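Local coordinates for epidermal growth factor receptor pathway substrate 8-like protein 1 (Mus musculus, PDB 2CY5) that probably binds tyrosine-containing peptide motifs of partner proteins through its phosphotyrosine-binding (PTB) domain, as an adaptor in epidermal growth factor receptor signalling, at residues E72-A84 / R92-R104. Numbering follows the deposited sequence.
Sequences ESYPLDAIVRCDA and RSLLLLVCQEPER
A classic beta bulge interrupts the antiparallel hairpin of strands 79-84 and 94-99, where Val80 and Arg81 both face Val98. Its signature is a forked acceptor: Val98 O takes Val80 N at 2.8 Å and, more bent at the carbonyl, Arg81 N at 3.2 Å. Beyond the bulge the ladder is regular, Val98 N returning to Arg81 O and Leu96 exchanging two backbone bonds with Asp83; before it, Gln100 N reaches Ala78 O in the carbonyl plane. The N-to-C directions of strands 79-84 and 94-99 lie 170° apart, confirming the antiparallel course. On the face carrying Ile79, Cys82, Leu95, Leu97 and Cys99, one methyl, Leu97 CD2, touches both Ile79 CG2 and Cys82 SG, 3.8 Å from each. Cys82 SG, set anti to its own N (chi1 175°), also meets Leu95 CD1. Val80 CG2 instead abuts Val98 CG1 at 3.5 Å. Tyr74, from the preceding strand 70-75, packs against the Cys99 end of strand 94-99: Cys99 SG meets its ring obliquely, 4.3 Å from the centroid and 29° off the normal, with CD2 the nearest ring atom. Glu101 OE2 approaches the same ring at its edge, 4.1 Å from CE2, and His110 of strand 108-114 meets it too. Replacing Tyr74 by alanine removes the ring, which would probably cost Cys99 its sulfur-aromatic partner and open a gap between strand 70-75 and the Cys99 end of strand 94-99. Strands 70-75 and 79-85 are outermost within this chain, and the 3-10 turn 76-78 carries the chain from one to the other, as in the PH-like beta sandwich of PTB domains.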
loop_
_atom_site.group_PDB
_atom_site.type_symbol
_atom_site.label_atom_id
_atom_site.label_comp_id
_atom_site.label_asym_id
_atom_site.label_seq_id
_atom_site.Cartn_x
_atom_site.Cartn_y
_atom_site.Cartn_z
ATOM N N GLU A 72 -4.012 -5.708 -6.803
ATOM C CA GLU A 72 -3.382 -5.779 -5.501
ATOM C C GLU A 72 -3.641 -7.179 -4.949
ATOM O O GLU A 72 -4.627 -7.820 -5.367
ATOM C CB GLU A 72 -4.035 -4.746 -4.567
ATOM C CG GLU A 72 -3.204 -4.580 -3.298
ATOM C CD GLU A 72 -1.770 -3.962 -3.547
ATOM O OE1 GLU A 72 -1.707 -2.959 -4.305
ATOM O OE2 GLU A 72 -0.725 -4.454 -2.986
ATOM N N SER A 73 -2.815 -7.669 -4.040
ATOM C CA SER A 73 -3.095 -8.925 -3.431
ATOM C C SER A 73 -2.679 -8.954 -1.964
ATOM O O SER A 73 -1.714 -8.367 -1.528
ATOM C CB SER A 73 -2.398 -10.010 -4.170
ATOM O OG SER A 73 -1.029 -9.827 -4.085
ATOM N N TYR A 74 -3.447 -9.591 -1.147
ATOM C CA TYR A 74 -3.129 -9.714 0.245
ATOM C C TYR A 74 -3.130 -11.167 0.703
ATOM O O TYR A 74 -4.187 -11.798 0.824
ATOM C CB TYR A 74 -4.184 -8.970 1.036
ATOM C CG TYR A 74 -4.479 -7.546 0.576
ATOM C CD1 TYR A 74 -5.508 -7.304 -0.344
ATOM C CD2 TYR A 74 -3.700 -6.437 1.031
ATOM C CE1 TYR A 74 -5.779 -6.039 -0.837
ATOM C CE2 TYR A 74 -3.956 -5.139 0.556
ATOM C CZ TYR A 74 -5.006 -4.949 -0.401
ATOM O OH TYR A 74 -5.288 -3.725 -1.008
ATOM N N PRO A 75 -1.970 -11.728 0.958
ATOM C CA PRO A 75 -1.859 -13.105 1.429
ATOM C C PRO A 75 -2.624 -13.141 2.729
ATOM O O PRO A 75 -2.659 -12.114 3.461
ATOM C CB PRO A 75 -0.347 -13.298 1.675
ATOM C CG PRO A 75 0.157 -11.915 1.845
ATOM C CD PRO A 75 -0.646 -11.017 0.887
ATOM N N LEU A 76 -3.180 -14.305 3.089
ATOM C CA LEU A 76 -4.067 -14.361 4.202
ATOM C C LEU A 76 -3.361 -14.033 5.469
ATOM O O LEU A 76 -3.968 -13.547 6.380
ATOM C CB LEU A 76 -4.699 -15.754 4.273
ATOM C CG LEU A 76 -5.659 -15.999 3.049
ATOM C CD1 LEU A 76 -6.378 -17.396 3.335
ATOM C CD2 LEU A 76 -6.834 -14.928 2.861
ATOM N N ASP A 77 -2.072 -14.257 5.497
ATOM C CA ASP A 77 -1.255 -13.938 6.707
ATOM C C ASP A 77 -1.273 -12.404 7.036
ATOM O O ASP A 77 -1.107 -12.035 8.149
ATOM C CB ASP A 77 0.211 -14.296 6.366
ATOM C CG ASP A 77 1.036 -14.386 7.560
ATOM O OD1 ASP A 77 2.279 -14.436 7.410
ATOM O OD2 ASP A 77 0.385 -14.417 8.646
ATOM N N ALA A 78 -1.410 -11.548 5.987
ATOM C CA ALA A 78 -1.515 -10.089 6.074
ATOM C C ALA A 78 -2.892 -9.612 6.536
ATOM O O ALA A 78 -3.020 -8.490 6.963
ATOM C CB ALA A 78 -1.202 -9.485 4.649
ATOM N N ILE A 79 -3.958 -10.402 6.498
ATOM C CA ILE A 79 -5.288 -9.859 6.956
ATOM C C ILE A 79 -5.477 -9.922 8.445
ATOM O O ILE A 79 -5.439 -10.974 9.018
ATOM C CB ILE A 79 -6.423 -10.661 6.158
ATOM C CG1 ILE A 79 -6.087 -10.502 4.680
ATOM C CG2 ILE A 79 -7.798 -10.211 6.491
ATOM C CD1 ILE A 79 -7.091 -11.182 3.749
ATOM N N VAL A 80 -5.768 -8.850 9.119
ATOM C CA VAL A 80 -5.811 -8.923 10.534
ATOM C C VAL A 80 -7.231 -8.906 10.906
ATOM O O VAL A 80 -7.534 -9.319 11.983
ATOM C CB VAL A 80 -4.969 -7.772 11.256
ATOM C CG1 VAL A 80 -3.984 -7.061 10.323
ATOM C CG2 VAL A 80 -5.843 -6.632 11.620
ATOM N N ARG A 81 -8.125 -8.398 10.062
ATOM C CA ARG A 81 -9.551 -8.406 10.420
ATOM C C ARG A 81 -10.474 -8.280 9.204
ATOM O O ARG A 81 -10.175 -7.491 8.249
ATOM C CB ARG A 81 -9.953 -7.251 11.305
ATOM C CG ARG A 81 -11.369 -7.532 11.766
ATOM C CD ARG A 81 -11.719 -6.874 13.146
ATOM N NE ARG A 81 -13.094 -7.100 13.520
ATOM C CZ ARG A 81 -13.767 -6.289 14.297
ATOM N NH1 ARG A 81 -13.164 -5.217 14.827
ATOM N NH2 ARG A 81 -15.082 -6.477 14.414
ATOM N N CYS A 82 -11.677 -8.920 9.254
ATOM C CA CYS A 82 -12.561 -8.744 8.099
ATOM C C CYS A 82 -13.958 -8.637 8.691
ATOM O O CYS A 82 -14.289 -9.517 9.484
ATOM C CB CYS A 82 -12.443 -10.008 7.197
ATOM S SG CYS A 82 -13.648 -9.852 5.848
ATOM N N ASP A 83 -14.751 -7.596 8.406
ATOM C CA ASP A 83 -16.100 -7.465 8.970
ATOM C C ASP A 83 -17.001 -6.878 7.911
ATOM O O ASP A 83 -16.543 -6.479 6.805
ATOM C CB ASP A 83 -16.121 -6.574 10.107
ATOM C CG ASP A 83 -17.317 -6.914 11.129
ATOM O OD1 ASP A 83 -17.449 -6.317 12.211
ATOM O OD2 ASP A 83 -18.144 -7.781 10.824
ATOM N N ALA A 84 -18.313 -6.894 8.137
ATOM C CA ALA A 84 -19.217 -6.302 7.190
ATOM C C ALA A 84 -20.013 -5.360 8.087
ATOM O O ALA A 84 -20.334 -5.704 9.222
ATOM C CB ALA A 84 -20.138 -7.285 6.567
ATOM N N ARG A 92 -27.196 -0.228 2.743
ATOM C CA ARG A 92 -26.153 -1.261 2.429
ATOM C C ARG A 92 -25.064 -1.595 3.365
ATOM O O ARG A 92 -24.534 -0.774 4.089
ATOM C CB ARG A 92 -25.407 -0.948 1.181
ATOM C CG ARG A 92 -26.112 -1.174 0.027
ATOM C CD ARG A 92 -25.147 -1.463 -0.999
ATOM N NE ARG A 92 -25.481 -0.742 -2.208
ATOM C CZ ARG A 92 -24.800 -0.908 -3.330
ATOM N NH1 ARG A 92 -23.811 -1.749 -3.355
ATOM N NH2 ARG A 92 -25.062 -0.223 -4.420
ATOM N N SER A 93 -24.521 -2.742 3.016
ATOM C CA SER A 93 -23.468 -3.275 3.818
ATOM C C SER A 93 -22.059 -2.885 3.243
ATOM O O SER A 93 -21.832 -2.789 2.056
ATOM C CB SER A 93 -23.687 -4.812 3.913
ATOM O OG SER A 93 -23.224 -5.390 5.161
ATOM N N LEU A 94 -21.141 -2.543 4.108
ATOM C CA LEU A 94 -19.789 -2.318 3.613
ATOM C C LEU A 94 -18.954 -3.555 4.077
ATOM O O LEU A 94 -19.140 -4.096 5.186
ATOM C CB LEU A 94 -19.223 -1.144 4.334
ATOM C CG LEU A 94 -20.081 0.122 3.938
ATOM C CD1 LEU A 94 -19.403 1.288 4.635
ATOM C CD2 LEU A 94 -20.186 0.321 2.359
ATOM N N LEU A 95 -17.968 -3.899 3.270
ATOM C CA LEU A 95 -17.051 -4.922 3.607
ATOM C C LEU A 95 -15.766 -4.160 4.180
ATOM O O LEU A 95 -15.182 -3.253 3.529
ATOM C CB LEU A 95 -16.626 -5.664 2.354
ATOM C CG LEU A 95 -15.461 -6.639 2.739
ATOM C CD1 LEU A 95 -15.914 -7.815 3.633
ATOM C CD2 LEU A 95 -14.842 -7.327 1.361
ATOM N N LEU A 96 -15.363 -4.467 5.385
ATOM C CA LEU A 96 -14.167 -3.815 5.902
ATOM C C LEU A 96 -13.081 -4.835 5.986
ATOM O O LEU A 96 -13.256 -6.022 6.461
ATOM C CB LEU A 96 -14.515 -3.291 7.252
ATOM C CG LEU A 96 -13.594 -2.267 7.903
ATOM C CD1 LEU A 96 -14.265 -1.625 9.109
ATOM C CD2 LEU A 96 -12.528 -3.019 8.352
ATOM N N LEU A 97 -11.912 -4.509 5.469
ATOM C CA LEU A 97 -10.731 -5.412 5.605
ATOM C C LEU A 97 -9.559 -4.623 6.237
ATOM O O LEU A 97 -9.215 -3.538 5.760
ATOM C CB LEU A 97 -10.211 -5.975 4.260
ATOM C CG LEU A 97 -10.837 -7.136 3.603
ATOM C CD1 LEU A 97 -10.162 -7.239 2.162
ATOM C CD2 LEU A 97 -10.440 -8.349 4.441
ATOM N N VAL A 98 -8.995 -5.109 7.327
ATOM C CA VAL A 98 -7.823 -4.406 7.867
ATOM C C VAL A 98 -6.662 -5.317 7.501
ATOM O O VAL A 98 -6.705 -6.542 7.813
ATOM C CB VAL A 98 -7.944 -4.301 9.363
ATOM C CG1 VAL A 98 -6.564 -3.583 9.996
ATOM C CG2 VAL A 98 -9.320 -3.692 9.742
ATOM N N CYS A 99 -5.561 -4.799 6.863
ATOM C CA CYS A 99 -4.429 -5.651 6.496
ATOM C C CYS A 99 -3.172 -5.002 7.195
ATOM O O CYS A 99 -3.176 -3.755 7.499
ATOM C CB CYS A 99 -4.229 -5.551 5.002
ATOM S SG CYS A 99 -5.696 -6.289 4.313
ATOM N N GLN A 100 -2.157 -5.803 7.424
ATOM C CA GLN A 100 -0.853 -5.229 7.963
ATOM C C GLN A 100 0.102 -5.782 6.945
ATOM O O GLN A 100 0.411 -7.021 6.933
ATOM C CB GLN A 100 -0.523 -5.805 9.381
ATOM C CG GLN A 100 0.967 -5.386 9.902
ATOM C CD GLN A 100 1.113 -3.849 9.804
ATOM O OE1 GLN A 100 1.733 -3.301 8.882
ATOM N NE2 GLN A 100 0.521 -3.169 10.714
ATOM N N GLU A 101 0.440 -4.985 5.962
ATOM C CA GLU A 101 1.386 -5.435 4.936
ATOM C C GLU A 101 2.809 -5.442 5.649
ATOM O O GLU A 101 3.156 -4.544 6.531
ATOM C CB GLU A 101 1.404 -4.485 3.789
ATOM C CG GLU A 101 0.117 -4.513 3.015
ATOM C CD GLU A 101 0.191 -3.620 1.813
ATOM O OE1 GLU A 101 1.207 -3.702 1.085
ATOM O OE2 GLU A 101 -0.764 -2.822 1.570
ATOM N N PRO A 102 3.628 -6.470 5.350
ATOM C CA PRO A 102 4.997 -6.605 5.964
ATOM C C PRO A 102 5.923 -5.370 5.847
ATOM O O PRO A 102 6.561 -4.922 6.819
ATOM C CB PRO A 102 5.613 -7.809 5.199
ATOM C CG PRO A 102 5.011 -7.633 3.727
ATOM C CD PRO A 102 3.492 -7.335 4.136
ATOM N N GLU A 103 5.884 -4.786 4.711
ATOM C CA GLU A 103 6.663 -3.595 4.475
ATOM C C GLU A 103 6.218 -2.240 5.070
ATOM O O GLU A 103 6.977 -1.190 5.086
ATOM C CB GLU A 103 6.722 -3.405 3.007
ATOM C CG GLU A 103 7.715 -4.332 2.355
ATOM C CD GLU A 103 7.447 -5.787 2.599
ATOM O OE1 GLU A 103 7.689 -6.221 3.747
ATOM O OE2 GLU A 103 7.007 -6.492 1.653
ATOM N N ARG A 104 4.952 -2.192 5.461
ATOM C CA ARG A 104 4.407 -0.923 5.971
ATOM C C ARG A 104 4.529 -0.780 7.446
ATOM O O ARG A 104 4.345 -1.720 8.177
ATOM C CB ARG A 104 2.872 -0.777 5.534
ATOM C CG ARG A 104 2.859 -0.618 3.962
ATOM C CD ARG A 104 1.379 -0.393 3.524
ATOM N NE ARG A 104 1.488 0.190 2.265
ATOM C CZ ARG A 104 1.422 1.503 2.040
ATOM N NH1 ARG A 104 1.222 2.377 2.974
ATOM N NH2 ARG A 104 1.505 1.898 0.839
#